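Local coordinates for protein protease Do-like 8, chloroplastic (Arabidopsis thaliana, PDB 4IC6) that probably acts as a chloroplast serine protease of the HtrA (Deg) type, cutting proteins with a trypsin-like domain that is followed by a PDZ domain, at residues L157-G160 with D166-L169; D315-K320 with M326-E331; T80-I85 with V119-A124. The protein carries 1 engineered substitution. All coordinates share one frame; numbering follows the deposited sequence.

Contact 1 of 3, residues L157-G160 with D166-L169; sequences LAIG and DHTL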
# COMPACT_ATOMS: atom_id res chain seq x y z
N LEU A 157 7.96 -14.38 29.00
CA LEU A 157 9.08 -13.65 28.43
C LEU A 157 9.53 -14.31 27.14
O LEU A 157 9.76 -15.52 27.10
CB LEU A 157 10.28 -13.55 29.39
CG LEU A 157 10.27 -13.88 30.88
CD1 LEU A 157 11.64 -13.53 31.47
CD2 LEU A 157 9.16 -13.18 31.66
N ALA A 158 9.67 -13.52 26.09
CA ALA A 158 10.13 -14.02 24.80
C ALA A 158 11.57 -13.55 24.61
O ALA A 158 11.83 -12.34 24.60
CB ALA A 158 9.22 -13.49 23.68
N ILE A 159 12.50 -14.49 24.50
CA ILE A 159 13.92 -14.18 24.39
C ILE A 159 14.40 -14.53 22.99
O ILE A 159 13.98 -15.53 22.41
CB ILE A 159 14.74 -14.93 25.48
CG1 ILE A 159 14.20 -14.59 26.87
CG2 ILE A 159 16.23 -14.62 25.38
CD1 ILE A 159 15.02 -15.13 28.03
N GLY A 160 15.26 -13.69 22.43
CA GLY A 160 15.88 -13.96 21.15
C GLY A 160 17.38 -13.73 21.17
O GLY A 160 17.92 -13.05 22.04
N ASP A 166 24.18 -10.40 20.80
CA ASP A 166 23.53 -10.04 22.05
C ASP A 166 22.22 -10.81 22.20
O ASP A 166 21.99 -11.78 21.48
CB ASP A 166 23.25 -8.54 22.09
CG ASP A 166 22.20 -8.11 21.09
OD1 ASP A 166 21.58 -9.00 20.45
OD2 ASP A 166 21.97 -6.88 20.95
N HIS A 167 21.36 -10.37 23.12
CA HIS A 167 20.05 -10.98 23.27
C HIS A 167 18.95 -9.93 23.39
O HIS A 167 19.22 -8.77 23.75
CB HIS A 167 20.01 -11.92 24.48
CG HIS A 167 20.74 -13.21 24.26
ND1 HIS A 167 22.11 -13.30 24.22
CD2 HIS A 167 20.27 -14.47 24.05
CE1 HIS A 167 22.47 -14.55 24.00
NE2 HIS A 167 21.37 -15.28 23.89
N THR A 168 17.72 -10.33 23.09
CA THR A 168 16.57 -9.44 23.13
C THR A 168 15.54 -9.98 24.08
O THR A 168 15.49 -11.18 24.33
CB THR A 168 15.88 -9.34 21.75
OG1 THR A 168 15.40 -10.64 21.37
CG2 THR A 168 16.87 -8.88 20.69
N LEU A 169 14.67 -9.11 24.58
CA LEU A 169 13.59 -9.58 25.45
C LEU A 169 12.33 -8.81 25.14
O LEU A 169 12.39 -7.60 24.91
CB LEU A 169 13.94 -9.33 26.90
CG LEU A 169 12.85 -9.58 27.94
CD1 LEU A 169 12.53 -11.06 27.96
CD2 LEU A 169 13.31 -9.12 29.30
O HOH W 1 12.77 -10.82 22.48

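Contact 2 of 3, residues D315-K320 with M326-E331; sequences DDKPVK and MKILDE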
# COMPACT_ATOMS: atom_id res chain seq x y z
N ASP A 315 -13.72 -43.51 17.51
CA ASP A 315 -13.97 -44.73 18.26
C ASP A 315 -14.86 -44.34 19.43
O ASP A 315 -16.05 -44.03 19.25
CB ASP A 315 -12.65 -45.34 18.76
CG ASP A 315 -11.81 -45.96 17.65
OD1 ASP A 315 -12.41 -46.35 16.62
OD2 ASP A 315 -10.57 -46.05 17.79
N ASP A 316 -14.29 -44.32 20.63
CA ASP A 316 -15.03 -43.95 21.83
C ASP A 316 -14.77 -42.50 22.23
O ASP A 316 -15.69 -41.76 22.56
CB ASP A 316 -14.69 -44.90 22.98
N LYS A 317 -13.50 -42.10 22.19
CA LYS A 317 -13.03 -40.83 22.75
C LYS A 317 -13.57 -39.58 22.06
O LYS A 317 -13.39 -39.39 20.86
CB LYS A 317 -11.49 -40.80 22.77
CG LYS A 317 -10.84 -41.22 21.46
CD LYS A 317 -9.36 -41.55 21.62
CE LYS A 317 -9.13 -43.04 21.80
NZ LYS A 317 -7.67 -43.38 21.78
N PRO A 318 -14.23 -38.70 22.85
CA PRO A 318 -14.89 -37.48 22.38
C PRO A 318 -13.93 -36.46 21.77
O PRO A 318 -12.80 -36.30 22.24
CB PRO A 318 -15.52 -36.91 23.66
CG PRO A 318 -14.64 -37.41 24.76
CD PRO A 318 -14.26 -38.81 24.33
N VAL A 319 -14.42 -35.76 20.75
CA VAL A 319 -13.64 -34.75 20.05
C VAL A 319 -14.33 -33.38 20.17
O VAL A 319 -15.42 -33.18 19.63
CB VAL A 319 -13.53 -35.08 18.54
CG1 VAL A 319 -12.69 -34.02 17.82
CG2 VAL A 319 -12.97 -36.49 18.32
N LYS A 320 -13.66 -32.45 20.85
CA LYS A 320 -14.23 -31.12 21.12
C LYS A 320 -14.14 -30.21 19.90
O LYS A 320 -15.08 -29.46 19.61
CB LYS A 320 -13.52 -30.48 22.31
N MET A 326 -7.04 -33.78 15.52
CA MET A 326 -5.67 -33.97 15.06
C MET A 326 -4.81 -34.60 16.15
O MET A 326 -4.12 -35.60 15.91
CB MET A 326 -5.06 -32.64 14.62
CG MET A 326 -5.89 -31.89 13.59
SD MET A 326 -6.30 -32.95 12.18
CE MET A 326 -4.81 -32.81 11.21
N LYS A 327 -4.85 -34.02 17.34
CA LYS A 327 -4.10 -34.55 18.47
C LYS A 327 -4.43 -36.02 18.72
O LYS A 327 -3.53 -36.84 18.95
CB LYS A 327 -4.36 -33.72 19.73
CG LYS A 327 -3.10 -33.22 20.42
CD LYS A 327 -3.32 -31.85 21.05
CE LYS A 327 -4.39 -31.90 22.12
NZ LYS A 327 -4.85 -30.54 22.52
N ILE A 328 -5.71 -36.36 18.68
CA ILE A 328 -6.13 -37.73 18.93
C ILE A 328 -5.61 -38.68 17.86
O ILE A 328 -5.11 -39.77 18.15
CB ILE A 328 -7.67 -37.84 19.00
CG1 ILE A 328 -8.18 -37.25 20.32
CG2 ILE A 328 -8.11 -39.28 18.88
CD1 ILE A 328 -9.64 -36.83 20.29
N LEU A 329 -5.73 -38.26 16.60
CA LEU A 329 -5.30 -39.09 15.48
C LEU A 329 -3.80 -39.33 15.50
O LEU A 329 -3.34 -40.42 15.15
CB LEU A 329 -5.73 -38.46 14.15
CG LEU A 329 -7.25 -38.46 13.96
CD1 LEU A 329 -7.64 -37.78 12.66
CD2 LEU A 329 -7.77 -39.89 13.99
N ASP A 330 -3.04 -38.32 15.91
CA ASP A 330 -1.58 -38.41 15.93
C ASP A 330 -1.04 -39.53 16.83
O ASP A 330 0.15 -39.84 16.79
CB ASP A 330 -0.97 -37.07 16.32
N GLU A 331 -1.92 -40.14 17.63
CA GLU A 331 -1.50 -41.22 18.53
C GLU A 331 -1.83 -42.60 17.98
O GLU A 331 -1.38 -43.62 18.51
CB GLU A 331 -2.08 -41.03 19.94
CG GLU A 331 -1.29 -40.04 20.82
CD GLU A 331 -0.12 -40.71 21.55
OE1 GLU A 331 -0.38 -41.57 22.42
OE2 GLU A 331 1.05 -40.36 21.26

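Contact 3 of 3, residues T80-I85 with V119-A124; sequences TNYHVI and VGADRA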
# COMPACT_ATOMS: atom_id res chain seq x y z
N THR A 80 14.71 -25.15 16.93
CA THR A 80 14.33 -23.87 16.33
C THR A 80 13.09 -24.04 15.46
O THR A 80 12.55 -25.14 15.34
CB THR A 80 15.49 -23.30 15.47
OG1 THR A 80 15.23 -21.92 15.14
CG2 THR A 80 15.65 -24.12 14.20
N ASN A 81 12.63 -22.95 14.84
CA ASN A 81 11.58 -23.07 13.82
C ASN A 81 12.14 -23.66 12.53
O ASN A 81 13.29 -23.41 12.14
CB ASN A 81 10.96 -21.72 13.48
CG ASN A 81 10.06 -21.19 14.58
OD1 ASN A 81 10.22 -20.04 15.00
ND2 ASN A 81 9.12 -22.00 15.03
N TYR A 82 11.30 -24.44 11.85
CA TYR A 82 11.55 -24.89 10.50
C TYR A 82 11.85 -23.64 9.67
O TYR A 82 12.80 -23.61 8.89
CB TYR A 82 10.31 -25.63 9.98
CG TYR A 82 10.41 -26.23 8.58
CD1 TYR A 82 10.44 -27.60 8.39
CD2 TYR A 82 10.42 -25.42 7.45
CE1 TYR A 82 10.51 -28.16 7.12
CE2 TYR A 82 10.49 -25.96 6.18
CZ TYR A 82 10.54 -27.33 6.02
OH TYR A 82 10.61 -27.88 4.76
N HIS A 83 11.07 -22.59 9.89
CA HIS A 83 11.21 -21.36 9.12
C HIS A 83 12.55 -20.63 9.26
O HIS A 83 12.97 -19.97 8.31
CB HIS A 83 10.06 -20.37 9.42
CG HIS A 83 10.07 -19.17 8.52
ND1 HIS A 83 10.44 -17.91 8.96
CD2 HIS A 83 9.78 -19.04 7.21
CE1 HIS A 83 10.37 -17.06 7.94
NE2 HIS A 83 9.96 -17.72 6.88
N VAL A 84 13.23 -20.71 10.40
CA VAL A 84 14.49 -19.97 10.51
C VAL A 84 15.57 -20.55 9.58
O VAL A 84 16.46 -19.83 9.12
CB VAL A 84 15.03 -19.79 11.95
CG1 VAL A 84 13.93 -19.33 12.91
CG2 VAL A 84 15.73 -21.03 12.44
N ILE A 85 15.48 -21.85 9.30
CA ILE A 85 16.34 -22.44 8.28
C ILE A 85 15.55 -22.88 7.06
O ILE A 85 15.90 -23.88 6.43
CB ILE A 85 17.17 -23.62 8.83
CG1 ILE A 85 16.28 -24.65 9.53
CG2 ILE A 85 18.23 -23.11 9.77
CD1 ILE A 85 16.87 -26.06 9.52
N VAL A 119 19.35 -32.36 11.87
CA VAL A 119 18.92 -33.60 12.50
C VAL A 119 17.58 -34.04 11.93
O VAL A 119 17.42 -35.18 11.49
CB VAL A 119 18.84 -33.44 14.03
CG1 VAL A 119 18.29 -34.72 14.66
CG2 VAL A 119 20.22 -33.12 14.59
N GLY A 120 16.61 -33.13 11.93
CA GLY A 120 15.36 -33.37 11.25
C GLY A 120 14.51 -32.12 11.32
O GLY A 120 14.80 -31.21 12.08
N ALA A 121 13.48 -32.07 10.49
CA ALA A 121 12.62 -30.90 10.44
C ALA A 121 11.19 -31.39 10.30
O ALA A 121 10.96 -32.46 9.75
CB ALA A 121 13.02 -30.04 9.25
N ASP A 122 10.23 -30.62 10.81
CA ASP A 122 8.82 -30.95 10.61
C ASP A 122 8.05 -29.69 10.25
O ASP A 122 7.81 -28.83 11.09
CB ASP A 122 8.22 -31.59 11.87
CG ASP A 122 6.76 -32.02 11.67
OD1 ASP A 122 6.49 -32.84 10.76
OD2 ASP A 122 5.88 -31.53 12.42
N ARG A 123 7.68 -29.58 8.98
CA ARG A 123 7.03 -28.37 8.49
C ARG A 123 5.67 -28.11 9.16
O ARG A 123 5.35 -26.97 9.51
CB ARG A 123 6.88 -28.44 6.97
CG ARG A 123 6.19 -27.23 6.38
CD ARG A 123 6.44 -27.06 4.89
NE ARG A 123 6.56 -25.62 4.62
CZ ARG A 123 7.31 -25.07 3.67
NH1 ARG A 123 8.01 -25.83 2.84
NH2 ARG A 123 7.34 -23.75 3.57
N ALA A 124 4.90 -29.17 9.37
CA ALA A 124 3.57 -29.06 9.96
C ALA A 124 3.57 -28.35 11.31
O ALA A 124 2.67 -27.57 11.60
CB ALA A 124 2.92 -30.43 10.07

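Contact 1 of 3, residues L157-G160 with D166-L169
Leu169 faces Ile159 across an antiparallel hairpin, a non-hydrogen-bonded pair with the two CA atoms 4.7 Å apart. From CB the leucine runs with CG anti to its own backbone N (chi1 172°), a turn that carries the chain back over the partner strand. CD1 then does the touching: it rests 3.6 Å from CB of Leu157, lies near the carbonyl O of Ala158, and comes to 4.1 Å from CG1 of Ile159, whose side chain the leucine meets at a slant. Leu169 CA also makes a CA-H...O contact with Ala158 O, 3.4 Å from CA to O.

One residue along, Gly160 and Thr168 form the hydrogen-bonded pair. Thr168 N donates a hydrogen bond to Gly160 O at 2.9 Å, and Gly160 N returns a longer bond to Thr168 O at 3.2 Å. Thr168 turns OG1 over Gly160, where a CB would probably collide with the hydroxyl. That oxygen and Ala158 O both accept from one bridging water, and OG1 also bonds Gly202 O. The His167 ring presents an edge to Ile159 CG2, while its NE2 is tied to Val42 O.

The hairpin 155-160/168-176 opens the second six-stranded barrel of the chymotrypsin-like fold. Helix 26-39 covers Leu157, His167 and Leu169, strand 207-210 flanks Ile159, and Asp166 reaches a second subunit in a salt bridge with its Arg179.

Contact 2 of 3, residues D315-K320 with M326-E331
Lys317 meets Ile328 through its aliphatic part: CD comes to 3.8 Å from CG2 of the isoleucine, the two side chains sliding past each other in opposite directions. Its CG stands between the backbone N and the carbonyl carbon (chi1 48°), and a further bend at chi3 (97°) turns the chain beyond CD. The methylene stem therefore does the packing, at an exposed edge of the contact, and Lys317 also touches Tyr332.

At Pro318 CB leaves the backbone away from the helix, and the carbonyl makes the approach instead. Its O lies 3.8 Å from Ile328 CD1, a plain van der Waals contact. Val319 follows with a buried side chain, whose CG2 reaches the same methyl at 3.9 Å as valine and isoleucine cross at a slant.

Ile328 thus faces all three residues, dividing the work between its branches: CG2 takes the lysine stem, and CD1 fits against the carbonyl of Pro318 and the valine. No hydrogen bond crosses between the segments, so the join rests on van der Waals packing, and the nearest CA atoms, those of Val319 and Ile328, remain 8.2 Å apart.

This is packing within the PDZ domain, away from the catalytic site. The short, weakly bonded strand 317-318 pairs with strand 310-314, Val319 bonds the backbone of Val312, and helix 322-329 returns to lay Ile328 against them.

Contact 3 of 3, residues T80-I85 with V119-A124
CG of Tyr82 lies trans to the residue's main-chain nitrogen (chi1 -178°), and CG of Arg123 is placed in the same way; these two extended starts bring the phenol ring alongside the arginine where strand 111-122 ends. Arg123 CB sits over one face of the ring, 4.0 Å from the centroid and 23° off the normal, a CH-pi contact displaced toward the rim. The closest side-chain approach between the two residues is CE1 of Tyr82 to that CB, 3.6 Å.

Beyond CB the arginine chain bends at chi3 and swings its guanidinium round the ring, so that CE2 of Tyr82 lies over one face of that group. The two planes are tilted 37° apart, and NH2 is held by Thr185 O.

On the backbone side, Tyr82 CD1 lies 3.4 Å from Arg123 N and 3.7 Å from the carbonyl carbon of Asp122. The methyl of Ala121 meets the same ring obliquely, its CB also 3.7 Å from CD1. Replacing Tyr82 by an alanine would take away the ring and is likely to open a gap between Ala121 and Arg123, leaving the arginine CB and guanidinium without the ring they lie against. The CB of Asp122 leaves the strand on the side away from the tyrosine, and its OD2 forms a salt bridge with Arg256.

The tyrosine directly precedes His83, the predicted charge-relay histidine, whose backbone N bonds OD1 of Asp126, the predicted aspartate. The contact joins the loop between strand 77-80 and helix 86-90 to the end of strand 111-122 in the first barrel. Leu89 of that helix touches both Tyr82 and Ala121, while strand 127-131 pairs with both 77-80 and 111-122.

Going from the N terminus, contact 3 comes first: residues 80-85 meet 119-124, closing a loop of 33 residues in the first barrel of the protease domain, at the predicted histidine and next to the predicted aspartate. Contact 1 then closes a five-residue turn at the start of the second barrel; Gly160 lies near Ala204, the engineered residue at the predicted third charge-relay position. Contact 2 follows in the PDZ domain, closing a short, mostly helical connection. The three run in series, neither nesting nor crossing. Contacts 1 and 2 lie on opposite sides of the chain's centre, their own centres 36 Å apart.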